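Local atomic coordinates of aminopeptidase P; XAA-pro aminopeptidase (Streptococcus thermophilus, PDB entry 3IL0), a protein that probably acts as a metal-dependent aminopeptidase of the M24B family, represented here by its N-terminal creatinase/prolidase-type domain. Residues 100-103 with 104-108. Numbering follows the deposited sequence.
Sequences VSFA and YYQAL
S101 caps the first turn of helix 102-111 by way of its hydroxyl: OG accepts from the backbone N of Y104 at 2.9 Å, with an N-H...O angle of 161°. The same residue is gripped a second time through its backbone, since S101 O receives the N-H of Y105 at 2.9 Å. S101 is thus the N-cap residue, its OG taking the N-H of Y104 at N3. The S101 torsion explains it: chi1 of 72° sets OG between the backbone N and the carbonyl carbon, turned back over the opening turn, where it satisfies an amide that has no preceding helical carbonyl. Regular i to i+4 bonds then follow, Q106 N to F102 O and A107 N to A103 O. The helix is the crossover of the beta-alpha-beta unit formed with strands 93-97 and 116-120 in the N-terminal creatinase/prolidase domain.

Packing flanks the cap on two sides. V100, just ahead of it, meets the Y104 ring obliquely at CD2; its CB is nearest at 3.6 Å, and CG1 and CG2 also come close to that ring carbon. Beyond this pair, Y104 also touches L24 of strand 22-25, T26 of a loop and L79 of helix 78-88, while Y105 reaches L117 of strand 116-120. Among the more exposed residues, F102 has CG anti to the backbone N, which brings its ring to both Y105, through CE1, and Q106, through CE2. The F102 and Y105 rings form an oblique aromatic pair, inclined by 42° with centroids 5.8 Å apart, and CE1 of F102 is near CD2 of Y105. The amide of the extended Q106 chain crosses the F102 ring obliquely, with CD of Q106 nearest to CE2 of F102 at 3.5 Å.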
ATOM      1  N   VAL A 100      10.719  -6.949  -3.438  1.00 14.80           N
ATOM      2  CA  VAL A 100       9.892  -8.093  -3.879  1.00 14.59           C
ATOM      3  C   VAL A 100      10.699  -9.045  -4.809  1.00 13.78           C
ATOM      4  O   VAL A 100      11.680  -8.640  -5.390  1.00 13.27           O
ATOM      5  CB  VAL A 100       8.582  -7.690  -4.495  1.00 14.01           C
ATOM      6  CG1 VAL A 100       7.784  -6.824  -3.439  1.00 14.77           C
ATOM      7  CG2 VAL A 100       8.784  -6.927  -5.797  1.00 11.58           C
ATOM      8  N   SER A 101      10.250 -10.300  -4.898  1.00 12.43           N
ATOM      9  CA  SER A 101      10.839 -11.273  -5.756  1.00 11.40           C
ATOM     10  C   SER A 101      10.440 -10.899  -7.199  1.00 10.75           C
ATOM     11  O   SER A 101       9.434 -10.207  -7.438  1.00  9.82           O
ATOM     12  CB  SER A 101      10.332 -12.656  -5.444  1.00 10.19           C
ATOM     13  OG  SER A 101       9.009 -12.751  -5.879  1.00 12.39           O
ATOM     14  N   PHE A 102      11.250 -11.384  -8.140  1.00  8.85           N
ATOM     15  CA  PHE A 102      10.998 -11.152  -9.527  1.00  9.40           C
ATOM     16  C   PHE A 102       9.705 -11.877  -9.954  1.00  8.92           C
ATOM     17  O   PHE A 102       8.929 -11.335 -10.708  1.00  7.67           O
ATOM     18  CB  PHE A 102      12.216 -11.601 -10.360  1.00  9.32           C
ATOM     19  CG  PHE A 102      12.032 -11.380 -11.829  1.00 13.91           C
ATOM     20  CD1 PHE A 102      12.199 -10.101 -12.373  1.00 13.91           C
ATOM     21  CD2 PHE A 102      11.536 -12.406 -12.648  1.00 13.00           C
ATOM     22  CE1 PHE A 102      11.951  -9.872 -13.716  1.00 14.19           C
ATOM     23  CE2 PHE A 102      11.282 -12.179 -14.023  1.00 13.72           C
ATOM     24  CZ  PHE A 102      11.515 -10.927 -14.563  1.00 12.39           C
ATOM     25  N   ALA A 103       9.455 -13.076  -9.426  1.00  9.60           N
ATOM     26  CA  ALA A 103       8.157 -13.741  -9.658  1.00 11.91           C
ATOM     27  C   ALA A 103       6.970 -12.844  -9.223  1.00 12.38           C
ATOM     28  O   ALA A 103       6.014 -12.626  -9.961  1.00 14.22           O
ATOM     29  CB  ALA A 103       8.130 -15.074  -8.918  1.00 11.74           C
ATOM     30  N   TYR A 104       7.074 -12.245  -8.045  1.00 14.19           N
ATOM     31  CA  TYR A 104       6.019 -11.353  -7.594  1.00 14.64           C
ATOM     32  C   TYR A 104       5.896 -10.155  -8.524  1.00 14.87           C
ATOM     33  O   TYR A 104       4.818  -9.736  -8.884  1.00 16.25           O
ATOM     34  CB  TYR A 104       6.302 -10.923  -6.145  1.00 15.58           C
ATOM     35  CG  TYR A 104       5.232 -10.047  -5.569  1.00 16.00           C
ATOM     36  CD1 TYR A 104       4.115 -10.613  -4.990  1.00 20.82           C
ATOM     37  CD2 TYR A 104       5.319  -8.665  -5.631  1.00 17.65           C
ATOM     38  CE1 TYR A 104       3.072  -9.824  -4.481  1.00 21.67           C
ATOM     39  CE2 TYR A 104       4.289  -7.841  -5.103  1.00 19.95           C
ATOM     40  CZ  TYR A 104       3.182  -8.442  -4.512  1.00 22.61           C
ATOM     41  OH  TYR A 104       2.149  -7.707  -4.016  1.00 23.01           O
ATOM     42  N   TYR A 105       7.005  -9.558  -8.920  1.00 15.93           N
ATOM     43  CA  TYR A 105       6.919  -8.491  -9.948  1.00 15.39           C
ATOM     44  C   TYR A 105       6.224  -8.980 -11.210  1.00 15.44           C
ATOM     45  O   TYR A 105       5.484  -8.244 -11.778  1.00 16.86           O
ATOM     46  CB  TYR A 105       8.296  -8.020 -10.320  1.00 15.38           C
ATOM     47  CG  TYR A 105       8.349  -7.171 -11.527  1.00 15.88           C
ATOM     48  CD1 TYR A 105       7.955  -5.877 -11.460  1.00 18.62           C
ATOM     49  CD2 TYR A 105       8.876  -7.642 -12.730  1.00 18.80           C
ATOM     50  CE1 TYR A 105       8.027  -5.053 -12.529  1.00 21.36           C
ATOM     51  CE2 TYR A 105       8.939  -6.815 -13.838  1.00 18.95           C
ATOM     52  CZ  TYR A 105       8.509  -5.524 -13.719  1.00 23.47           C
ATOM     53  OH  TYR A 105       8.521  -4.626 -14.745  1.00 30.57           O
ATOM     54  N   GLN A 106       6.456 -10.212 -11.649  1.00 15.88           N
ATOM     55  CA  GLN A 106       5.760 -10.740 -12.845  1.00 16.79           C
ATOM     56  C   GLN A 106       4.272 -10.763 -12.605  1.00 17.84           C
ATOM     57  O   GLN A 106       3.562 -10.362 -13.482  1.00 17.45           O
ATOM     58  CB  GLN A 106       6.217 -12.122 -13.309  1.00 16.13           C
ATOM     59  CG  GLN A 106       7.630 -12.129 -13.809  1.00 17.88           C
ATOM     60  CD  GLN A 106       8.094 -13.461 -14.396  1.00 20.48           C
ATOM     61  OE1 GLN A 106       8.333 -14.437 -13.673  1.00 19.13           O
ATOM     62  NE2 GLN A 106       8.298 -13.472 -15.714  1.00 18.70           N
ATOM     63  N   ALA A 107       3.802 -11.168 -11.423  1.00 19.88           N
ATOM     64  CA  ALA A 107       2.341 -11.027 -11.102  1.00 20.44           C
ATOM     65  C   ALA A 107       1.834  -9.591 -11.190  1.00 21.28           C
ATOM     66  O   ALA A 107       0.800  -9.371 -11.767  1.00 21.55           O
ATOM     67  CB  ALA A 107       2.016 -11.602  -9.772  1.00 19.96           C
ATOM     68  N   LEU A 108       2.586  -8.608 -10.694  1.00 21.58           N
ATOM     69  CA  LEU A 108       2.204  -7.194 -10.842  1.00 21.16           C
ATOM     70  C   LEU A 108       2.155  -6.731 -12.278  1.00 22.38           C
ATOM     71  O   LEU A 108       1.306  -5.855 -12.647  1.00 20.54           O
ATOM     72  CB  LEU A 108       3.160  -6.222 -10.097  1.00 21.62           C
ATOM     73  CG  LEU A 108       3.282  -6.269  -8.540  1.00 21.32           C
ATOM     74  CD1 LEU A 108       4.475  -5.419  -8.007  1.00 19.83           C
ATOM     75  CD2 LEU A 108       2.006  -5.869  -7.813  1.00 17.59           C
TER